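Local coordinates for protein catechol 2,3-dioxygenase (Pseudomonas sp. KL28, PDB 3HPY) that probably cleaves catechols next to their paired hydroxyls, using molecular oxygen and an iron ion, in the breakdown of aromatic hydrocarbons, at residues 24-27 and 28-32; 71-75 and 76-80; 228-231 and 232-236; 274-277 and 278-281. One frame throughout, in Å; residues are numbered along the deposited sequence.

In the fold
All four contacts are local, and they fall at different places around the chain. Interactions 1 and 3 lie on the same side of the chain's centre, with centres 13 Å apart. They touch by packing, V29 O on I233 CG2, so helix 19-29 of the N-terminal half meets helix 224-236 of the C-terminal half. Neither reaches the iron: the side chain of L30 is about 13 Å from it and that of M234 about 12 Å. K72 of interaction 2 pairs with D278 of a neighbouring subunit, the residue found in interaction 4. The side chain of P275 in interaction 4 is about 12 Å from the bound 4-methylcatechol.

Interaction 1. Residues 24-27 and 28-32; sequences HFYR and NVLGL
This is the C-terminal end of helix 19-29 in the VOC module, where F25, Y26 and H24 meet residues of the last turn. The helix widens as it closes. F25 O accepts two N-H groups, V29 N at 2.8 Å and L30 N at 3.0 Å, the second being a pi-type bond. Y26 O then takes L32 N at 2.8 Å, in the carbonyl plane. This bond spans G31, whose positive phi turns the chain out of the helix. The side chains of F25 and Y26 meet those four residues on. F25 holds its ring anti to the backbone N (chi1 175°), which carries it across V29 at a slant. V29 CB makes an off-centre CH-pi contact with that ring, 4.3 Å from its centroid. Y26 swings the other way, with CG beside its own N (chi1 -77°). L30 CD2 meets the ring edge in plane at Y26 CD1, 3.5 Å away. L32 CD2 comes to Y26 CD1 obliquely, at 4.0 Å. F25 CD1 sits over the centre of one Y26 ring face. The Y26 hydroxyl bonds to Y56 OH and D260 OD2, so the ring is held at its polar end too. L30 and L32 also pack on F219 of strand 213-220. At the surface, the H24 ring and the N28 amide are turned 76° apart, with ND1 of H24 3.1 Å from OD1 of N28.

Interaction 2. Residues 71-75 and 76-80; sequences FKVLD and KATLE
The backbone leaves strand 65-73 after V73, turns through L74 and D75, and enters helix 76-89, whose first full-turn bond runs from L79 N to D75 O at 2.9 Å. D75 is the N-cap. Its CG lies between the backbone N and the carbonyl carbon (chi1 45°), which folds the carboxylate over the start of the helix. OD1 then receives two donors from T78. The amide T78 N comes nearly along the C-O axis of OD1 at 2.8 Å. The hydroxyl T78 OG1 donates to the same oxygen at 2.6 Å, but from above the carboxylate plane, 56° out of it. T78 keeps OG1 beside its own backbone N (chi1 -50°), an arrangement that lets amide and hydroxyl both face D75. The two side chains cross at about a right angle. The methyl of A77 also lies near this oxygen, with its CB 3.4 Å from D75 OD1. On the inner side V73 points its CG2 at the backbone and CB of L79, the latter 4.0 Å away. L79 also packs on L120 of strand 117-121, joining the helix to the sheet. L74 CB lies against T78 OG1, and its side chain packs on P277 of the second subunit. K72 reaches D278 of that subunit as well as D52 of its own chain. The two bonds to one carboxylate oxygen fix the rotation of D75 and satisfy T78 N at the helix start. The negative charge there would be expected to interact favourably with the helix dipole.

Interaction 3. Residues 228-231 and 232-236; sequences LRAG and DIMSM
I233 CD1 lies over one face of the R229 guanidinium, 3.2 Å above its plane and offset toward the rim, close to NH1. The R229 chain is extended from CG to NE, and I233 CD1 also touches its CG at 3.7 Å. The methyl thus rests in the angle between the aliphatic stem and the flat end. I233 CG1 is beside its own backbone N (chi1 -61°), which sends CD1 back along the helix toward R229. R229 NE forms a salt bridge with E144 of the fourth subunit, and NH1 a hydrogen bond with G146 O. The D232 carboxylate bends back over the previous turn, its OD2 3.9 Å from L228 CG. OD2 takes a salt bridge from R247 of the third subunit and a hydrogen bond from W139 of the fourth. Four regular i to i+4 backbone bonds run beneath, such as I233 N to R229 O at 2.8 Å. The third and fourth subunits both pack on this helix, 224-236. S235 OG hydrogen-bonds to Y295 O and Q291 NE2 of the third subunit. Within its own chain, M234 packs on F266 and T268 of strand 265-270 and on I256 and A258 of strand 254-259.

Interaction 4. Residues 274-277 and 278-281; sequences HPYP and DYEP
Y279 has CG beside its own backbone N (chi1 -78°), which carries its ring back under the backbone of P275 and Y276. Y276 N stands over one face of this ring, 3.5 Å above the plane and toward the rim. P275 CA approaches the same ring obliquely, 3.5 Å from CD1, and P275 CB adds an apolar contact. Y279 CZ lies at the edge of the Y276 ring, 4.4 Å from Y276 CD2, and the Y276 ring also meets H198. D278 has CG between its backbone N and carbonyl carbon (chi1 59°), which turns its carboxylate back to Y276. There D278 OD1 comes within 3.0 Å of Y276 CB. The two side chains lie side by side, pointing the same way. The far end of the Y279 ring is tied to the start of the segment by one water. That water donates to H274 O at 2.6 Å and hydrogen-bonds to Y279 OH at 2.8 Å. D278 OD1 forms a salt bridge with R8 of the second subunit, and P277 packs on M3 there. P275 faces inward, on Y176 and V178 of strand 176-182. Y279 N donates to Y276 O at 2.9 Å, from above the carbonyl plane. This bond closes a type I beta turn, with P277 and D278 at its corners, in the loop that joins strand 265-270 to strand 282-284 at a subunit interface.

Interaction 1. Residues 24-27 and 28-32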
loop_
_atom_site.group_PDB
_atom_site.type_symbol
_atom_site.label_atom_id
_atom_site.label_comp_id
_atom_site.label_asym_id
_atom_site.label_seq_id
_atom_site.Cartn_x
_atom_site.Cartn_y
_atom_site.Cartn_z
ATOM N N HIS C 24 -8.721 -10.771 26.713
ATOM C CA HIS C 24 -9.587 -10.320 25.628
ATOM C C HIS C 24 -8.861 -9.363 24.698
ATOM O O HIS C 24 -8.891 -9.521 23.476
ATOM C CB HIS C 24 -10.815 -9.609 26.205
ATOM C CG HIS C 24 -11.606 -8.851 25.187
ATOM N ND1 HIS C 24 -12.466 -9.465 24.301
ATOM C CD2 HIS C 24 -11.638 -7.528 24.888
ATOM C CE1 HIS C 24 -12.994 -8.555 23.502
ATOM N NE2 HIS C 24 -12.508 -7.372 23.836
ATOM N N PHE C 25 -8.209 -8.364 25.285
ATOM C CA PHE C 25 -7.500 -7.376 24.491
ATOM C C PHE C 25 -6.406 -7.968 23.601
ATOM O O PHE C 25 -6.449 -7.827 22.380
ATOM C CB PHE C 25 -6.907 -6.291 25.396
ATOM C CG PHE C 25 -6.064 -5.291 24.659
ATOM C CD1 PHE C 25 -4.690 -5.464 24.557
ATOM C CD2 PHE C 25 -6.650 -4.193 24.034
ATOM C CE1 PHE C 25 -3.908 -4.565 23.845
ATOM C CE2 PHE C 25 -5.875 -3.285 23.315
ATOM C CZ PHE C 25 -4.505 -3.471 23.220
ATOM N N TYR C 26 -5.434 -8.634 24.211
ATOM C CA TYR C 26 -4.334 -9.213 23.454
ATOM C C TYR C 26 -4.729 -10.334 22.508
ATOM O O TYR C 26 -3.978 -10.670 21.601
ATOM C CB TYR C 26 -3.239 -9.705 24.407
ATOM C CG TYR C 26 -2.386 -8.586 24.961
ATOM C CD1 TYR C 26 -1.535 -7.856 24.126
ATOM C CD2 TYR C 26 -2.451 -8.233 26.306
ATOM C CE1 TYR C 26 -0.770 -6.798 24.618
ATOM C CE2 TYR C 26 -1.686 -7.173 26.813
ATOM C CZ TYR C 26 -0.849 -6.464 25.960
ATOM O OH TYR C 26 -0.076 -5.430 26.445
ATOM N N ARG C 27 -5.905 -10.910 22.696
ATOM C CA ARG C 27 -6.306 -11.995 21.819
ATOM C C ARG C 27 -7.268 -11.563 20.713
ATOM O O ARG C 27 -7.109 -11.955 19.554
ATOM C CB ARG C 27 -6.938 -13.128 22.630
ATOM C CG ARG C 27 -6.654 -14.492 22.040
ATOM C CD ARG C 27 -7.878 -15.379 22.013
ATOM N NE ARG C 27 -8.332 -15.743 23.351
ATOM C CZ ARG C 27 -9.250 -16.673 23.588
ATOM N NH1 ARG C 27 -9.804 -17.327 22.575
ATOM N NH2 ARG C 27 -9.611 -16.952 24.835
ATOM N N ASN C 28 -8.250 -10.744 21.078
ATOM C CA ASN C 28 -9.265 -10.282 20.140
ATOM C C ASN C 28 -8.978 -8.927 19.505
ATOM O O ASN C 28 -9.517 -8.607 18.445
ATOM C CB ASN C 28 -10.614 -10.252 20.852
ATOM C CG ASN C 28 -11.024 -11.616 21.352
ATOM O OD1 ASN C 28 -11.749 -11.736 22.336
ATOM N ND2 ASN C 28 -10.563 -12.659 20.667
ATOM N N VAL C 29 -8.141 -8.128 20.154
ATOM C CA VAL C 29 -7.787 -6.824 19.621
ATOM C C VAL C 29 -6.420 -6.855 18.945
ATOM O O VAL C 29 -6.319 -6.606 17.748
ATOM C CB VAL C 29 -7.751 -5.744 20.711
ATOM C CG1 VAL C 29 -7.367 -4.400 20.091
ATOM C CG2 VAL C 29 -9.106 -5.655 21.397
ATOM N N LEU C 30 -5.366 -7.150 19.705
ATOM C CA LEU C 30 -4.029 -7.196 19.113
ATOM C C LEU C 30 -3.897 -8.403 18.198
ATOM O O LEU C 30 -3.026 -8.444 17.340
ATOM C CB LEU C 30 -2.942 -7.249 20.193
ATOM C CG LEU C 30 -1.505 -7.175 19.655
ATOM C CD1 LEU C 30 -1.336 -5.929 18.800
ATOM C CD2 LEU C 30 -0.519 -7.165 20.812
ATOM N N GLY C 31 -4.757 -9.397 18.391
ATOM C CA GLY C 31 -4.707 -10.571 17.540
ATOM C C GLY C 31 -3.624 -11.595 17.826
ATOM O O GLY C 31 -3.166 -12.275 16.905
ATOM N N LEU C 32 -3.191 -11.701 19.079
ATOM C CA LEU C 32 -2.200 -12.711 19.441
ATOM C C LEU C 32 -2.936 -14.030 19.638
ATOM O O LEU C 32 -4.128 -14.046 19.972
ATOM C CB LEU C 32 -1.490 -12.353 20.750
ATOM C CG LEU C 32 -0.245 -11.462 20.681
ATOM C CD1 LEU C 32 -0.437 -10.354 19.685
ATOM C CD2 LEU C 32 0.062 -10.914 22.054
#

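Interaction 2. Residues 71-75 and 76-80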
loop_
_atom_site.group_PDB
_atom_site.type_symbol
_atom_site.label_atom_id
_atom_site.label_comp_id
_atom_site.label_asym_id
_atom_site.label_seq_id
_atom_site.Cartn_x
_atom_site.Cartn_y
_atom_site.Cartn_z
ATOM N N PHE C 71 15.597 -13.520 25.372
ATOM C CA PHE C 71 16.142 -13.676 24.026
ATOM C C PHE C 71 16.490 -15.139 23.761
ATOM O O PHE C 71 17.185 -15.769 24.560
ATOM C CB PHE C 71 17.425 -12.865 23.878
ATOM C CG PHE C 71 17.220 -11.382 23.827
ATOM C CD1 PHE C 71 16.933 -10.757 22.624
ATOM C CD2 PHE C 71 17.381 -10.597 24.971
ATOM C CE1 PHE C 71 16.820 -9.381 22.551
ATOM C CE2 PHE C 71 17.267 -9.207 24.904
ATOM C CZ PHE C 71 16.988 -8.603 23.695
ATOM N N LYS C 72 16.031 -15.681 22.636
ATOM C CA LYS C 72 16.374 -17.061 22.318
ATOM C C LYS C 72 17.772 -17.058 21.712
ATOM O O LYS C 72 18.107 -16.147 20.952
ATOM C CB LYS C 72 15.380 -17.665 21.327
ATOM C CG LYS C 72 15.712 -19.108 20.988
ATOM C CD LYS C 72 14.586 -19.829 20.293
ATOM C CE LYS C 72 15.005 -21.245 19.945
ATOM N NZ LYS C 72 13.848 -22.039 19.443
ATOM N N VAL C 73 18.597 -18.045 22.067
ATOM C CA VAL C 73 19.958 -18.133 21.517
ATOM C C VAL C 73 20.037 -19.348 20.586
ATOM O O VAL C 73 19.112 -20.157 20.549
ATOM C CB VAL C 73 21.034 -18.258 22.630
ATOM C CG1 VAL C 73 20.890 -17.107 23.623
ATOM C CG2 VAL C 73 20.915 -19.605 23.334
ATOM N N LEU C 74 21.134 -19.489 19.853
ATOM C CA LEU C 74 21.252 -20.593 18.906
ATOM C C LEU C 74 20.969 -21.976 19.491
ATOM O O LEU C 74 20.085 -22.693 18.995
ATOM C CB LEU C 74 22.631 -20.580 18.245
ATOM C CG LEU C 74 22.798 -21.449 16.984
ATOM C CD1 LEU C 74 21.786 -21.056 15.903
ATOM C CD2 LEU C 74 24.202 -21.268 16.450
ATOM N N ASP C 75 21.708 -22.358 20.531
ATOM C CA ASP C 75 21.527 -23.674 21.161
ATOM C C ASP C 75 21.998 -23.719 22.620
ATOM O O ASP C 75 22.494 -22.726 23.159
ATOM C CB ASP C 75 22.276 -24.740 20.350
ATOM C CG ASP C 75 23.676 -24.294 19.960
ATOM O OD1 ASP C 75 24.423 -23.835 20.851
ATOM O OD2 ASP C 75 24.032 -24.400 18.768
ATOM N N LYS C 76 21.846 -24.884 23.250
ATOM C CA LYS C 76 22.247 -25.057 24.641
ATOM C C LYS C 76 23.723 -24.721 24.828
ATOM O O LYS C 76 24.098 -24.095 25.813
ATOM C CB LYS C 76 21.955 -26.491 25.096
ATOM C CG LYS C 76 20.467 -26.829 25.115
ATOM C CD LYS C 76 20.230 -28.334 25.223
ATOM C CE LYS C 76 20.558 -29.031 23.909
ATOM N NZ LYS C 76 20.687 -30.510 24.049
ATOM N N ALA C 77 24.553 -25.118 23.869
ATOM C CA ALA C 77 25.985 -24.827 23.940
ATOM C C ALA C 77 26.217 -23.316 23.982
ATOM O O ALA C 77 27.079 -22.827 24.712
ATOM C CB ALA C 77 26.711 -25.437 22.730
ATOM N N THR C 78 25.448 -22.579 23.189
ATOM C CA THR C 78 25.579 -21.129 23.146
ATOM C C THR C 78 25.122 -20.555 24.481
ATOM O O THR C 78 25.762 -19.658 25.038
ATOM C CB THR C 78 24.712 -20.536 22.021
ATOM O OG1 THR C 78 24.975 -21.248 20.804
ATOM C CG2 THR C 78 25.033 -19.055 21.814
ATOM N N LEU C 79 24.013 -21.091 24.988
ATOM C CA LEU C 79 23.443 -20.649 26.255
ATOM C C LEU C 79 24.495 -20.711 27.362
ATOM O O LEU C 79 24.767 -19.708 28.026
ATOM C CB LEU C 79 22.245 -21.525 26.626
ATOM C CG LEU C 79 21.364 -21.049 27.784
ATOM C CD1 LEU C 79 20.770 -19.691 27.434
ATOM C CD2 LEU C 79 20.248 -22.059 28.050
ATOM N N GLU C 80 25.087 -21.889 27.549
ATOM C CA GLU C 80 26.115 -22.079 28.573
ATOM C C GLU C 80 27.239 -21.081 28.337
ATOM O O GLU C 80 27.715 -20.416 29.255
ATOM C CB GLU C 80 26.682 -23.498 28.502
ATOM C CG GLU C 80 25.653 -24.606 28.667
ATOM C CD GLU C 80 24.899 -24.510 29.977
ATOM O OE1 GLU C 80 25.439 -23.899 30.928
ATOM O OE2 GLU C 80 23.775 -25.050 30.061
#

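Interaction 3. Residues 228-231 and 232-236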
loop_
_atom_site.group_PDB
_atom_site.type_symbol
_atom_site.label_atom_id
_atom_site.label_comp_id
_atom_site.label_asym_id
_atom_site.label_seq_id
_atom_site.Cartn_x
_atom_site.Cartn_y
_atom_site.Cartn_z
ATOM N N LEU C 228 -2.487 1.245 9.067
ATOM C CA LEU C 228 -3.743 1.986 9.054
ATOM C C LEU C 228 -4.826 1.125 9.690
ATOM O O LEU C 228 -5.534 1.559 10.590
ATOM C CB LEU C 228 -4.133 2.313 7.621
ATOM C CG LEU C 228 -5.555 2.851 7.442
ATOM C CD1 LEU C 228 -5.728 4.093 8.304
ATOM C CD2 LEU C 228 -5.803 3.164 5.961
ATOM N N ARG C 229 -4.936 -0.106 9.214
ATOM C CA ARG C 229 -5.921 -1.042 9.726
ATOM C C ARG C 229 -5.780 -1.237 11.240
ATOM O O ARG C 229 -6.782 -1.391 11.941
ATOM C CB ARG C 229 -5.749 -2.348 8.961
ATOM C CG ARG C 229 -6.323 -3.584 9.590
ATOM C CD ARG C 229 -6.276 -4.678 8.549
ATOM N NE ARG C 229 -7.083 -5.819 8.940
ATOM C CZ ARG C 229 -6.860 -6.569 10.013
ATOM N NH1 ARG C 229 -5.837 -6.305 10.828
ATOM N NH2 ARG C 229 -7.659 -7.597 10.269
ATOM N N ALA C 230 -4.535 -1.244 11.730
ATOM C CA ALA C 230 -4.281 -1.390 13.168
ATOM C C ALA C 230 -4.946 -0.191 13.829
ATOM O O ALA C 230 -5.634 -0.331 14.837
ATOM C CB ALA C 230 -2.778 -1.379 13.458
ATOM N N GLY C 231 -4.733 0.982 13.240
ATOM C CA GLY C 231 -5.323 2.199 13.766
ATOM C C GLY C 231 -6.838 2.112 13.812
ATOM O O GLY C 231 -7.450 2.454 14.835
ATOM N N ASP C 232 -7.454 1.651 12.721
ATOM C CA ASP C 232 -8.914 1.524 12.685
ATOM C C ASP C 232 -9.376 0.569 13.770
ATOM O O ASP C 232 -10.334 0.852 14.486
ATOM C CB ASP C 232 -9.410 0.977 11.343
ATOM C CG ASP C 232 -9.030 1.848 10.180
ATOM O OD1 ASP C 232 -9.005 3.083 10.346
ATOM O OD2 ASP C 232 -8.775 1.296 9.091
ATOM N N ILE C 233 -8.702 -0.571 13.874
ATOM C CA ILE C 233 -9.066 -1.555 14.884
ATOM C C ILE C 233 -8.936 -0.952 16.283
ATOM O O ILE C 233 -9.785 -1.184 17.147
ATOM C CB ILE C 233 -8.212 -2.825 14.741
ATOM C CG1 ILE C 233 -8.463 -3.440 13.357
ATOM C CG2 ILE C 233 -8.589 -3.842 15.821
ATOM C CD1 ILE C 233 -7.529 -4.586 12.991
ATOM N N MET C 234 -7.900 -0.155 16.505
ATOM C CA MET C 234 -7.730 0.471 17.809
ATOM C C MET C 234 -8.937 1.350 18.151
ATOM O O MET C 234 -9.436 1.317 19.278
ATOM C CB MET C 234 -6.453 1.310 17.832
ATOM C CG MET C 234 -5.186 0.478 17.849
ATOM S SD MET C 234 -3.725 1.475 17.711
ATOM C CE MET C 234 -2.502 0.184 17.629
ATOM N N SER C 235 -9.415 2.120 17.174
ATOM C CA SER C 235 -10.555 3.003 17.392
ATOM C C SER C 235 -11.848 2.237 17.630
ATOM O O SER C 235 -12.626 2.575 18.523
ATOM C CB SER C 235 -10.735 3.948 16.199
ATOM O OG SER C 235 -11.840 4.811 16.415
ATOM N N MET C 236 -12.079 1.215 16.820
ATOM C CA MET C 236 -13.273 0.402 16.950
ATOM C C MET C 236 -13.364 -0.189 18.354
ATOM O O MET C 236 -14.462 -0.419 18.858
ATOM C CB MET C 236 -13.263 -0.721 15.903
ATOM C CG MET C 236 -13.312 -0.235 14.457
ATOM S SD MET C 236 -12.984 -1.554 13.241
ATOM C CE MET C 236 -14.657 -2.047 12.773
#

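Interaction 4. Residues 274-277 and 278-281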
loop_
_atom_site.group_PDB
_atom_site.type_symbol
_atom_site.label_atom_id
_atom_site.label_comp_id
_atom_site.label_asym_id
_atom_site.label_seq_id
_atom_site.Cartn_x
_atom_site.Cartn_y
_atom_site.Cartn_z
ATOM N N HIS C 274 18.200 -2.236 6.422
ATOM C CA HIS C 274 18.776 -3.530 6.735
ATOM C C HIS C 274 20.233 -3.466 7.124
ATOM O O HIS C 274 21.114 -3.746 6.317
ATOM C CB HIS C 274 18.591 -4.442 5.524
ATOM C CG HIS C 274 17.172 -4.526 5.066
ATOM N ND1 HIS C 274 16.202 -5.198 5.777
ATOM C CD2 HIS C 274 16.539 -3.958 4.011
ATOM C CE1 HIS C 274 15.033 -5.041 5.181
ATOM N NE2 HIS C 274 15.210 -4.291 4.109
ATOM N N PRO C 275 20.507 -3.102 8.379
ATOM C CA PRO C 275 21.900 -3.022 8.810
ATOM C C PRO C 275 22.554 -4.370 9.060
ATOM O O PRO C 275 21.892 -5.360 9.372
ATOM C CB PRO C 275 21.817 -2.169 10.069
ATOM C CG PRO C 275 20.495 -2.564 10.646
ATOM C CD PRO C 275 19.592 -2.616 9.431
ATOM N N TYR C 276 23.871 -4.395 8.904
ATOM C CA TYR C 276 24.657 -5.595 9.137
ATOM C C TYR C 276 25.733 -5.195 10.161
ATOM O O TYR C 276 26.002 -4.010 10.355
ATOM C CB TYR C 276 25.259 -6.089 7.810
ATOM C CG TYR C 276 24.265 -6.850 6.927
ATOM C CD1 TYR C 276 24.123 -8.234 7.044
ATOM C CD2 TYR C 276 23.402 -6.173 6.039
ATOM C CE1 TYR C 276 23.146 -8.936 6.317
ATOM C CE2 TYR C 276 22.417 -6.871 5.296
ATOM C CZ TYR C 276 22.295 -8.256 5.454
ATOM O OH TYR C 276 21.311 -8.980 4.804
ATOM N N PRO C 277 26.344 -6.179 10.840
ATOM C CA PRO C 277 27.383 -5.931 11.851
ATOM C C PRO C 277 28.574 -5.078 11.381
ATOM O O PRO C 277 29.298 -4.508 12.195
ATOM C CB PRO C 277 27.818 -7.346 12.257
ATOM C CG PRO C 277 26.608 -8.181 11.992
ATOM C CD PRO C 277 26.058 -7.619 10.711
ATOM N N ASP C 278 28.769 -4.983 10.071
ATOM C CA ASP C 278 29.880 -4.220 9.512
ATOM C C ASP C 278 29.519 -2.764 9.268
ATOM O O ASP C 278 30.353 -1.994 8.806
ATOM C CB ASP C 278 30.320 -4.841 8.183
ATOM C CG ASP C 278 29.192 -4.875 7.165
ATOM O OD1 ASP C 278 28.132 -5.463 7.479
ATOM O OD2 ASP C 278 29.356 -4.319 6.062
ATOM N N TYR C 279 28.277 -2.391 9.573
ATOM C CA TYR C 279 27.808 -1.021 9.358
ATOM C C TYR C 279 28.119 -0.067 10.504
ATOM O O TYR C 279 28.173 -0.468 11.664
ATOM C CB TYR C 279 26.289 -1.005 9.124
ATOM C CG TYR C 279 25.844 -1.428 7.742
ATOM C CD1 TYR C 279 24.519 -1.261 7.342
ATOM C CD2 TYR C 279 26.746 -1.965 6.823
ATOM C CE1 TYR C 279 24.100 -1.610 6.056
ATOM C CE2 TYR C 279 26.341 -2.318 5.539
ATOM C CZ TYR C 279 25.017 -2.136 5.158
ATOM O OH TYR C 279 24.620 -2.453 3.875
ATOM N N GLU C 280 28.325 1.200 10.161
ATOM C CA GLU C 280 28.594 2.234 11.151
ATOM C C GLU C 280 27.249 2.785 11.630
ATOM O O GLU C 280 26.338 2.995 10.826
ATOM C CB GLU C 280 29.443 3.338 10.526
ATOM C CG GLU C 280 30.920 3.014 10.555
ATOM C CD GLU C 280 31.505 3.242 11.926
ATOM O OE1 GLU C 280 31.676 4.429 12.284
ATOM O OE2 GLU C 280 31.776 2.252 12.647
ATOM N N PRO C 281 27.106 3.024 12.945
ATOM C CA PRO C 281 25.845 3.544 13.491
ATOM C C PRO C 281 25.462 4.942 12.998
ATOM O O PRO C 281 26.325 5.744 12.660
ATOM C CB PRO C 281 26.081 3.492 14.999
ATOM C CG PRO C 281 27.556 3.774 15.111
ATOM C CD PRO C 281 28.149 2.948 13.988
HETATM O O HOH W 1 21.830 -2.810 4.005
#